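PDB 4UAP: glycosyl hydrolase, family 31/fibronectin type III domain protein from Clostridium perfringens, which binds galacto-configured sugars such as N-acetylgalactosamine through a calcium-containing family 32 carbohydrate-binding module, a beta-sandwich appended to a family 31 glycoside hydrolase. Local coordinates for residues T28-L39 with K137-E146; K50-F59 with V127-N138. All coordinates share one frame; numbering follows the deposited sequence.

Contact 1. Residues T28-L39 with K137-E146; sequences TTSSDDSSRMDL and KNTLAINEIE. With CA (calcium ion), chain D.
T28 and E144 meet at a calcium ion, an example of a metal tying a loop to a strand distant in sequence. OG1 of T28 sits between its backbone N and carbonyl carbon (chi1 50°), which lets it bind the metal alongside its own carbonyl oxygen. E144 OE2 reaches calcium at 2.3 Å, its OE1 being hydrogen-bonded to G27 N; the backbone oxygens of S35 and N143 also bind, and K23 and D26 complete the site. Packing is tightest around N143, whose ND2 is shared between two loop acceptors: S31 OG at 3.1 Å, itself also hydrogen-bonded to M76 N, and the carbonyl oxygen of T29, met from well above the carbonyl plane. OD1 of the same amide rests against R36 CD and is buried without a polar partner. Beyond it M37 pairs with I142 in an antiparallel bridge (M37 N to I142 O 2.8 Å), while M37 CE packs 4.0 Å from L140 CD2. On the other face, A141 CB touches D38 OD1 and R36 NE. R36 grips D38 side-on: NE meets OD1, and NH2 makes a nearly straight bond of 2.7 Å to OD2 (177°), while NH1 binds S31 O and D33 OD1. The contact is looser where T29 CG2 rests 3.6 Å from OE2 of E146, a carboxylate whose polar partner is Y148, and exposed D32 and D33 carry the loop toward solvent. The chemistry is consistent with D33 and D38 fixing the rotation of the guanidinium of R36, a residue of the N-acetylgalactosamine pocket, beside a loop clamped by calcium.

Contact 2. Residues K50-F59 with V127-N138; sequences KGTLPFEMTF and VITALDSHKDKN
With CG anti to its carbonyl carbon (chi1 -59°), the amide of N138 swings back toward residues 50-52, and ND2 donates to G51 O at 2.9 Å, the acceptor lying in the amide plane. L53 has the same first torsion (chi1 -58°), which carries CD1 to within 3.6 Å of S133 N, over the backbone of the bulged end of the partner strand. Together they illustrate how an antiparallel pair can be carried on beyond its last bridge, by one side-chain amide, one backbone bond and an apolar side chain. The regular part joins F55 to A130 and M57 to I128 as hydrogen-bonded pairs, with M57 N to I128 O at 2.8 Å. L53 N continues the series by binding K137 O, and a cis peptide precedes P54, just ahead of the strand. Towards the sandwich interior, M57 CE touches the methyl of A130 and F59 CE1 approaches I128 CD1 at 3.7 Å; from the opposite sheet I142 meets M57, and I145 meets F59 and I128. The other face is more polar: E56 CG presses on V127 CG1, and a water joins E56 OE2 to T129 OG1. A second water links K50 NZ to N138 OD1. The returning loop is shaped by an ST turn at S133 and an Asx turn at D136, whose OD1 accepts from N138 N. One face of this strand pair therefore belongs to the hydrophobic core, whereas its loop end is held by directional amide and carbonyl bonds and by water bridges.

Contact 2 is nested in the chain loop that contact 1 closes, and the two share K137 and N138 while their centres lie about 12 Å apart. They stand on opposing sheets of the beta-sandwich and meet through its core: L140 CD2 lies 3.6 Å from A130 CB, and I145 CD1 packs 3.7 Å from F59 CZ. L39 CD2 also rests 3.6 Å from G51 C. The sugar pocket belongs more directly to contact 1, where the R36 side chain is about 4 Å from the bound N-acetylgalactosamine. In contact 2 the side chain of D136 is about 7 Å from the bound N-acetylgalactosamine. The side chain of F59 is about 10 Å from the calcium ion.

Contact 1. Residues T28-L39 with K137-E146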
loop_
_atom_site.group_PDB
_atom_site.type_symbol
_atom_site.label_atom_id
_atom_site.label_comp_id
_atom_site.label_asym_id
_atom_site.label_seq_id
_atom_site.Cartn_x
_atom_site.Cartn_y
_atom_site.Cartn_z
ATOM N N THR A 28 -0.215 -4.138 11.970
ATOM C CA THR A 28 -1.365 -3.394 12.468
ATOM C C THR A 28 -2.321 -3.073 11.337
ATOM O O THR A 28 -2.019 -2.240 10.486
ATOM C CB THR A 28 -0.952 -2.069 13.156
ATOM O OG1 THR A 28 -0.060 -1.339 12.301
ATOM C CG2 THR A 28 -0.255 -2.348 14.488
ATOM N N THR A 29 -3.489 -3.705 11.342
ATOM C CA THR A 29 -4.432 -3.523 10.240
ATOM C C THR A 29 -5.564 -2.550 10.557
ATOM O O THR A 29 -6.407 -2.281 9.704
ATOM C CB THR A 29 -5.060 -4.866 9.829
ATOM O OG1 THR A 29 -5.684 -5.456 10.974
ATOM C CG2 THR A 29 -3.998 -5.813 9.276
ATOM N N SER A 30 -5.601 -2.029 11.778
ATOM C CA SER A 30 -6.670 -1.093 12.140
ATOM C C SER A 30 -6.453 0.251 11.456
ATOM O O SER A 30 -5.363 0.527 10.943
ATOM C CB SER A 30 -6.744 -0.899 13.655
ATOM O OG SER A 30 -5.726 -0.013 14.091
ATOM N N SER A 31 -7.483 1.089 11.462
ATOM C CA SER A 31 -7.420 2.402 10.811
ATOM C C SER A 31 -6.879 3.508 11.719
ATOM O O SER A 31 -6.815 4.671 11.310
ATOM C CB SER A 31 -8.806 2.802 10.297
ATOM O OG SER A 31 -9.245 1.922 9.273
ATOM N N ASP A 32 -6.489 3.147 12.941
ATOM C CA ASP A 32 -5.949 4.103 13.911
ATOM C C ASP A 32 -4.740 4.830 13.335
ATOM O O ASP A 32 -4.007 4.241 12.545
ATOM C CB ASP A 32 -5.551 3.383 15.202
ATOM C CG ASP A 32 -6.740 2.717 15.897
ATOM O OD1 ASP A 32 -7.743 3.413 16.166
ATOM O OD2 ASP A 32 -6.672 1.497 16.170
ATOM N N ASP A 33 -4.521 6.086 13.734
ATOM C CA ASP A 33 -3.347 6.840 13.275
ATOM C C ASP A 33 -2.058 6.063 13.512
ATOM O O ASP A 33 -1.121 6.127 12.708
ATOM C CB ASP A 33 -3.231 8.196 13.985
ATOM C CG ASP A 33 -4.290 9.195 13.545
ATOM O OD1 ASP A 33 -4.967 8.959 12.519
ATOM O OD2 ASP A 33 -4.429 10.236 14.225
ATOM N N SER A 34 -2.010 5.339 14.630
ATOM C CA SER A 34 -0.798 4.632 15.023
ATOM C C SER A 34 -0.501 3.392 14.159
ATOM O O SER A 34 0.600 2.837 14.225
ATOM C CB SER A 34 -0.893 4.230 16.496
ATOM O OG SER A 34 -2.000 3.372 16.704
ATOM N N SER A 35 -1.471 2.965 13.353
ATOM C CA SER A 35 -1.299 1.792 12.476
ATOM C C SER A 35 -0.817 2.126 11.061
ATOM O O SER A 35 -0.259 1.269 10.370
ATOM C CB SER A 35 -2.619 1.015 12.350
ATOM O OG SER A 35 -3.127 0.607 13.610
ATOM N N ARG A 36 -1.045 3.361 10.624
ATOM C CA ARG A 36 -1.034 3.675 9.196
ATOM C C ARG A 36 0.263 4.245 8.638
ATOM O O ARG A 36 1.043 4.869 9.360
ATOM C CB ARG A 36 -2.150 4.684 8.878
ATOM C CG ARG A 36 -3.553 4.269 9.285
ATOM C CD ARG A 36 -4.579 5.150 8.576
ATOM N NE ARG A 36 -4.205 6.563 8.661
ATOM C CZ ARG A 36 -4.610 7.400 9.613
ATOM N NH1 ARG A 36 -5.434 6.989 10.580
ATOM N NH2 ARG A 36 -4.192 8.657 9.594
ATOM N N MET A 37 0.461 4.025 7.336
ATOM C CA MET A 37 1.345 4.832 6.502
ATOM C C MET A 37 0.503 5.936 5.858
ATOM O O MET A 37 -0.506 5.645 5.207
ATOM C CB MET A 37 2.021 3.981 5.413
ATOM C CG MET A 37 3.033 4.746 4.524
ATOM S SD MET A 37 3.162 4.174 2.801
ATOM C CE MET A 37 1.683 4.946 2.175
ATOM N N ASP A 38 0.914 7.189 6.044
ATOM C CA ASP A 38 0.215 8.345 5.492
ATOM C C ASP A 38 1.180 9.217 4.685
ATOM O O ASP A 38 2.319 9.433 5.097
ATOM C CB ASP A 38 -0.399 9.212 6.605
ATOM C CG ASP A 38 -1.755 8.699 7.120
ATOM O OD1 ASP A 38 -2.099 7.503 6.971
ATOM O OD2 ASP A 38 -2.481 9.530 7.702
ATOM N N LEU A 39 0.714 9.739 3.558
ATOM C CA LEU A 39 1.386 10.851 2.899
ATOM C C LEU A 39 1.434 12.023 3.882
ATOM O O LEU A 39 0.594 12.099 4.782
ATOM C CB LEU A 39 0.641 11.237 1.622
ATOM C CG LEU A 39 1.432 11.120 0.323
ATOM C CD1 LEU A 39 1.938 9.698 0.130
ATOM C CD2 LEU A 39 0.584 11.582 -0.865
ATOM N N LYS A 137 -4.523 14.578 -4.615
ATOM C CA LYS A 137 -3.261 13.930 -4.952
ATOM C C LYS A 137 -2.180 14.144 -3.891
ATOM O O LYS A 137 -1.078 13.617 -4.020
ATOM C CB LYS A 137 -2.760 14.424 -6.314
ATOM C CG LYS A 137 -2.196 15.846 -6.282
ATOM C CD LYS A 137 -1.430 16.168 -7.575
ATOM C CE LYS A 137 -0.619 17.455 -7.445
ATOM N NZ LYS A 137 -1.474 18.647 -7.158
ATOM N N ASN A 138 -2.477 14.914 -2.848
ATOM C CA ASN A 138 -1.506 15.090 -1.766
ATOM C C ASN A 138 -1.895 14.329 -0.504
ATOM O O ASN A 138 -1.348 14.586 0.570
ATOM C CB ASN A 138 -1.326 16.573 -1.422
ATOM C CG ASN A 138 -0.849 17.397 -2.602
ATOM O OD1 ASN A 138 -1.493 18.362 -2.982
ATOM N ND2 ASN A 138 0.290 17.017 -3.185
ATOM N N THR A 139 -2.816 13.380 -0.635
ATOM C CA THR A 139 -3.345 12.679 0.524
ATOM C C THR A 139 -3.444 11.174 0.268
ATOM O O THR A 139 -3.868 10.743 -0.804
ATOM C CB THR A 139 -4.745 13.238 0.912
ATOM O OG1 THR A 139 -4.665 14.665 1.067
ATOM C CG2 THR A 139 -5.252 12.618 2.207
ATOM N N LEU A 140 -3.055 10.377 1.258
ATOM C CA LEU A 140 -3.120 8.922 1.150
ATOM C C LEU A 140 -2.933 8.296 2.518
ATOM O O LEU A 140 -2.017 8.676 3.249
ATOM C CB LEU A 140 -2.034 8.392 0.197
ATOM C CG LEU A 140 -2.010 6.867 0.045
ATOM C CD1 LEU A 140 -3.249 6.389 -0.722
ATOM C CD2 LEU A 140 -0.732 6.406 -0.624
ATOM N N ALA A 141 -3.784 7.331 2.854
ATOM C CA ALA A 141 -3.640 6.578 4.091
ATOM C C ALA A 141 -3.832 5.098 3.809
ATOM O O ALA A 141 -4.835 4.695 3.225
ATOM C CB ALA A 141 -4.643 7.057 5.145
ATOM N N ILE A 142 -2.863 4.291 4.225
ATOM C CA ILE A 142 -2.957 2.842 4.107
ATOM C C ILE A 142 -2.631 2.211 5.459
ATOM O O ILE A 142 -1.623 2.555 6.071
ATOM C CB ILE A 142 -1.996 2.308 3.020
ATOM C CG1 ILE A 142 -2.358 2.912 1.654
ATOM C CG2 ILE A 142 -2.021 0.779 2.982
ATOM C CD1 ILE A 142 -1.329 2.580 0.533
ATOM N N ASN A 143 -3.488 1.306 5.935
ATOM C CA ASN A 143 -3.272 0.660 7.232
ATOM C C ASN A 143 -2.155 -0.374 7.219
ATOM O O ASN A 143 -1.363 -0.464 8.144
ATOM C CB ASN A 143 -4.553 -0.035 7.710
ATOM C CG ASN A 143 -5.722 0.905 7.823
ATOM O OD1 ASN A 143 -5.578 2.122 7.669
ATOM N ND2 ASN A 143 -6.900 0.346 8.112
ATOM N N GLU A 144 -2.123 -1.186 6.172
ATOM C CA GLU A 144 -1.277 -2.370 6.164
ATOM C C GLU A 144 -1.366 -3.007 4.797
ATOM O O GLU A 144 -2.385 -2.881 4.121
ATOM C CB GLU A 144 -1.718 -3.378 7.246
ATOM C CG GLU A 144 -0.749 -4.578 7.448
ATOM C CD GLU A 144 0.341 -4.302 8.487
ATOM O OE1 GLU A 144 1.146 -5.207 8.778
ATOM O OE2 GLU A 144 0.399 -3.172 9.018
ATOM N N ILE A 145 -0.299 -3.677 4.384
ATOM C CA ILE A 145 -0.357 -4.531 3.215
ATOM C C ILE A 145 0.209 -5.877 3.633
ATOM O O ILE A 145 1.316 -5.941 4.160
ATOM C CB ILE A 145 0.425 -3.948 2.014
ATOM C CG1 ILE A 145 -0.198 -2.605 1.593
ATOM C CG2 ILE A 145 0.421 -4.947 0.846
ATOM C CD1 ILE A 145 0.555 -1.863 0.451
ATOM N N GLU A 146 -0.582 -6.933 3.437
ATOM C CA GLU A 146 -0.220 -8.299 3.833
ATOM C C GLU A 146 -0.036 -9.203 2.626
ATOM O O GLU A 146 -0.787 -9.100 1.656
ATOM C CB GLU A 146 -1.301 -8.903 4.739
ATOM C CG GLU A 146 -1.457 -8.207 6.063
ATOM C CD GLU A 146 -2.421 -8.922 6.972
ATOM O OE1 GLU A 146 -3.289 -9.659 6.453
ATOM O OE2 GLU A 146 -2.309 -8.750 8.205
HETATM CA CA CA D . 0.064 -1.037 9.847
HETATM O O HOH W 1 -2.082 11.880 3.845
#

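Contact 2. Residues K50-F59 with V127-N138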
loop_
_atom_site.group_PDB
_atom_site.type_symbol
_atom_site.label_atom_id
_atom_site.label_comp_id
_atom_site.label_asym_id
_atom_site.label_seq_id
_atom_site.Cartn_x
_atom_site.Cartn_y
_atom_site.Cartn_z
ATOM N N LYS A 50 4.893 18.814 0.665
ATOM C CA LYS A 50 3.807 17.837 0.546
ATOM C C LYS A 50 4.267 16.531 -0.104
ATOM O O LYS A 50 5.297 16.488 -0.781
ATOM C CB LYS A 50 2.652 18.409 -0.275
ATOM C CG LYS A 50 2.050 19.708 0.242
ATOM C CD LYS A 50 1.040 20.255 -0.770
ATOM C CE LYS A 50 0.157 21.323 -0.152
ATOM N NZ LYS A 50 -1.016 21.629 -1.010
ATOM N N GLY A 51 3.495 15.469 0.106
ATOM C CA GLY A 51 3.695 14.239 -0.639
ATOM C C GLY A 51 2.765 14.277 -1.826
ATOM O O GLY A 51 1.733 14.958 -1.777
ATOM N N THR A 52 3.095 13.555 -2.892
ATOM C CA THR A 52 2.231 13.538 -4.065
ATOM C C THR A 52 2.028 12.134 -4.617
ATOM O O THR A 52 2.935 11.296 -4.589
ATOM C CB THR A 52 2.786 14.428 -5.201
ATOM O OG1 THR A 52 4.001 13.861 -5.702
ATOM C CG2 THR A 52 3.042 15.852 -4.703
ATOM N N LEU A 53 0.822 11.877 -5.098
ATOM C CA LEU A 53 0.543 10.657 -5.836
ATOM C C LEU A 53 0.938 10.928 -7.284
ATOM O O LEU A 53 0.900 12.071 -7.719
ATOM C CB LEU A 53 -0.927 10.272 -5.719
ATOM C CG LEU A 53 -1.398 10.074 -4.277
ATOM C CD1 LEU A 53 -2.863 9.661 -4.243
ATOM C CD2 LEU A 53 -0.517 9.026 -3.596
ATOM N N PRO A 54 1.322 9.888 -8.037
ATOM C CA PRO A 54 1.347 8.479 -7.625
ATOM C C PRO A 54 2.460 8.176 -6.625
ATOM O O PRO A 54 3.544 8.756 -6.696
ATOM C CB PRO A 54 1.588 7.736 -8.946
ATOM C CG PRO A 54 2.382 8.721 -9.772
ATOM C CD PRO A 54 1.781 10.067 -9.429
ATOM N N PHE A 55 2.190 7.268 -5.697
ATOM C CA PHE A 55 3.202 6.878 -4.721
ATOM C C PHE A 55 3.518 5.389 -4.856
ATOM O O PHE A 55 2.644 4.535 -4.732
ATOM C CB PHE A 55 2.751 7.201 -3.289
ATOM C CG PHE A 55 3.784 6.865 -2.258
ATOM C CD1 PHE A 55 4.936 7.634 -2.148
ATOM C CD2 PHE A 55 3.617 5.777 -1.411
ATOM C CE1 PHE A 55 5.906 7.328 -1.215
ATOM C CE2 PHE A 55 4.589 5.455 -0.475
ATOM C CZ PHE A 55 5.739 6.234 -0.375
ATOM N N GLU A 56 4.786 5.097 -5.101
ATOM C CA GLU A 56 5.245 3.752 -5.396
ATOM C C GLU A 56 5.837 3.085 -4.160
ATOM O O GLU A 56 6.715 3.645 -3.497
ATOM C CB GLU A 56 6.275 3.820 -6.524
ATOM C CG GLU A 56 6.817 2.510 -7.014
ATOM C CD GLU A 56 7.916 2.728 -8.049
ATOM O OE1 GLU A 56 9.094 2.864 -7.647
ATOM O OE2 GLU A 56 7.590 2.803 -9.253
ATOM N N MET A 57 5.340 1.891 -3.856
ATOM C CA MET A 57 5.790 1.106 -2.713
ATOM C C MET A 57 6.365 -0.217 -3.231
ATOM O O MET A 57 5.670 -0.973 -3.914
ATOM C CB MET A 57 4.629 0.846 -1.744
ATOM C CG MET A 57 4.070 2.094 -1.038
ATOM S SD MET A 57 2.345 1.916 -0.452
ATOM C CE MET A 57 1.447 2.148 -1.985
ATOM N N THR A 58 7.630 -0.482 -2.920
ATOM C CA THR A 58 8.303 -1.675 -3.425
ATOM C C THR A 58 8.472 -2.718 -2.328
ATOM O O THR A 58 8.967 -2.411 -1.243
ATOM C CB THR A 58 9.677 -1.333 -4.007
ATOM O OG1 THR A 58 9.501 -0.422 -5.100
ATOM C CG2 THR A 58 10.402 -2.606 -4.494
ATOM N N PHE A 59 8.056 -3.946 -2.622
ATOM C CA PHE A 59 8.137 -5.045 -1.666
ATOM C C PHE A 59 9.018 -6.153 -2.224
ATOM O O PHE A 59 8.803 -6.628 -3.336
ATOM C CB PHE A 59 6.744 -5.587 -1.347
ATOM C CG PHE A 59 5.831 -4.559 -0.721
ATOM C CD1 PHE A 59 5.101 -3.690 -1.516
ATOM C CD2 PHE A 59 5.735 -4.445 0.654
ATOM C CE1 PHE A 59 4.267 -2.730 -0.947
ATOM C CE2 PHE A 59 4.892 -3.495 1.235
ATOM C CZ PHE A 59 4.166 -2.634 0.421
ATOM N N VAL A 127 5.653 -4.300 -6.889
ATOM C CA VAL A 127 5.618 -2.856 -6.759
ATOM C C VAL A 127 4.180 -2.416 -6.835
ATOM O O VAL A 127 3.498 -2.694 -7.821
ATOM C CB VAL A 127 6.437 -2.150 -7.845
ATOM C CG1 VAL A 127 6.372 -0.632 -7.639
ATOM C CG2 VAL A 127 7.892 -2.650 -7.832
ATOM N N ILE A 128 3.721 -1.769 -5.772
ATOM C CA ILE A 128 2.333 -1.310 -5.663
ATOM C C ILE A 128 2.296 0.201 -5.737
ATOM O O ILE A 128 2.971 0.876 -4.968
ATOM C CB ILE A 128 1.684 -1.764 -4.347
ATOM C CG1 ILE A 128 1.736 -3.294 -4.244
ATOM C CG2 ILE A 128 0.231 -1.228 -4.241
ATOM C CD1 ILE A 128 1.323 -3.844 -2.910
ATOM N N THR A 129 1.518 0.743 -6.662
ATOM C CA THR A 129 1.472 2.184 -6.813
ATOM C C THR A 129 0.077 2.717 -6.530
ATOM O O THR A 129 -0.875 2.383 -7.233
ATOM C CB THR A 129 1.907 2.621 -8.224
ATOM O OG1 THR A 129 3.171 2.024 -8.533
ATOM C CG2 THR A 129 2.058 4.129 -8.272
ATOM N N ALA A 130 -0.032 3.532 -5.484
ATOM C CA ALA A 130 -1.251 4.283 -5.215
ATOM C C ALA A 130 -1.377 5.421 -6.236
ATOM O O ALA A 130 -0.486 6.260 -6.351
ATOM C CB ALA A 130 -1.238 4.820 -3.789
ATOM N N LEU A 131 -2.480 5.430 -6.979
ATOM C CA LEU A 131 -2.663 6.371 -8.082
ATOM C C LEU A 131 -3.584 7.515 -7.696
ATOM O O LEU A 131 -3.430 8.632 -8.178
ATOM C CB LEU A 131 -3.233 5.662 -9.314
ATOM C CG LEU A 131 -2.411 4.493 -9.838
ATOM C CD1 LEU A 131 -3.190 3.765 -10.928
ATOM C CD2 LEU A 131 -1.080 5.012 -10.357
ATOM N N ASP A 132 -4.558 7.224 -6.839
ATOM C CA ASP A 132 -5.514 8.231 -6.410
ATOM C C ASP A 132 -6.004 7.929 -4.999
ATOM O O ASP A 132 -5.987 6.774 -4.556
ATOM C CB ASP A 132 -6.697 8.284 -7.380
ATOM C CG ASP A 132 -7.465 9.584 -7.294
ATOM O OD1 ASP A 132 -6.902 10.576 -6.778
ATOM O OD2 ASP A 132 -8.634 9.619 -7.751
ATOM N N SER A 133 -6.418 8.973 -4.291
ATOM C CA SER A 133 -7.108 8.816 -3.014
ATOM C C SER A 133 -8.519 9.401 -3.139
ATOM O O SER A 133 -8.881 9.934 -4.184
ATOM C CB SER A 133 -6.351 9.512 -1.890
ATOM O OG SER A 133 -6.543 10.916 -1.968
ATOM N N HIS A 134 -9.311 9.301 -2.079
ATOM C CA HIS A 134 -10.655 9.871 -2.090
ATOM C C HIS A 134 -10.683 11.361 -1.802
ATOM O O HIS A 134 -11.758 11.944 -1.684
ATOM C CB HIS A 134 -11.546 9.142 -1.087
ATOM C CG HIS A 134 -11.951 7.780 -1.547
ATOM N ND1 HIS A 134 -11.217 6.651 -1.259
ATOM C CD2 HIS A 134 -12.983 7.373 -2.324
ATOM C CE1 HIS A 134 -11.792 5.600 -1.820
ATOM N NE2 HIS A 134 -12.865 6.012 -2.469
ATOM N N LYS A 135 -9.515 11.983 -1.688
ATOM C CA LYS A 135 -9.470 13.400 -1.321
ATOM C C LYS A 135 -8.777 14.208 -2.394
ATOM O O LYS A 135 -9.415 14.989 -3.091
ATOM C CB LYS A 135 -8.769 13.593 0.029
ATOM C CG LYS A 135 -8.912 14.994 0.611
ATOM C CD LYS A 135 -8.167 15.088 1.925
ATOM C CE LYS A 135 -8.225 16.501 2.502
ATOM N NZ LYS A 135 -7.524 16.556 3.824
ATOM N N ASP A 136 -7.469 14.011 -2.529
ATOM C CA ASP A 136 -6.682 14.737 -3.521
ATOM C C ASP A 136 -5.319 14.078 -3.675
ATOM O O ASP A 136 -4.987 13.152 -2.936
ATOM C CB ASP A 136 -6.514 16.213 -3.137
ATOM C CG ASP A 136 -5.872 16.407 -1.757
ATOM O OD1 ASP A 136 -4.799 15.817 -1.477
ATOM O OD2 ASP A 136 -6.444 17.166 -0.941
ATOM N N LYS A 137 -4.523 14.578 -4.615
ATOM C CA LYS A 137 -3.261 13.930 -4.952
ATOM C C LYS A 137 -2.180 14.144 -3.891
ATOM O O LYS A 137 -1.078 13.617 -4.020
ATOM C CB LYS A 137 -2.760 14.424 -6.314
ATOM C CG LYS A 137 -2.196 15.846 -6.282
ATOM C CD LYS A 137 -1.430 16.168 -7.575
ATOM C CE LYS A 137 -0.619 17.455 -7.445
ATOM N NZ LYS A 137 -1.474 18.647 -7.158
ATOM N N ASN A 138 -2.477 14.914 -2.848
ATOM C CA ASN A 138 -1.506 15.090 -1.766
ATOM C C ASN A 138 -1.895 14.329 -0.504
ATOM O O ASN A 138 -1.348 14.586 0.570
ATOM C CB ASN A 138 -1.326 16.573 -1.422
ATOM C CG ASN A 138 -0.849 17.397 -2.602
ATOM O OD1 ASN A 138 -1.493 18.362 -2.982
ATOM N ND2 ASN A 138 0.290 17.017 -3.185
HETATM O O HOH W 2 -3.215 19.713 -0.863
HETATM O O HOH W 3 1.151 15.697 1.464
HETATM O O HOH W 4 5.129 2.821 -10.298
#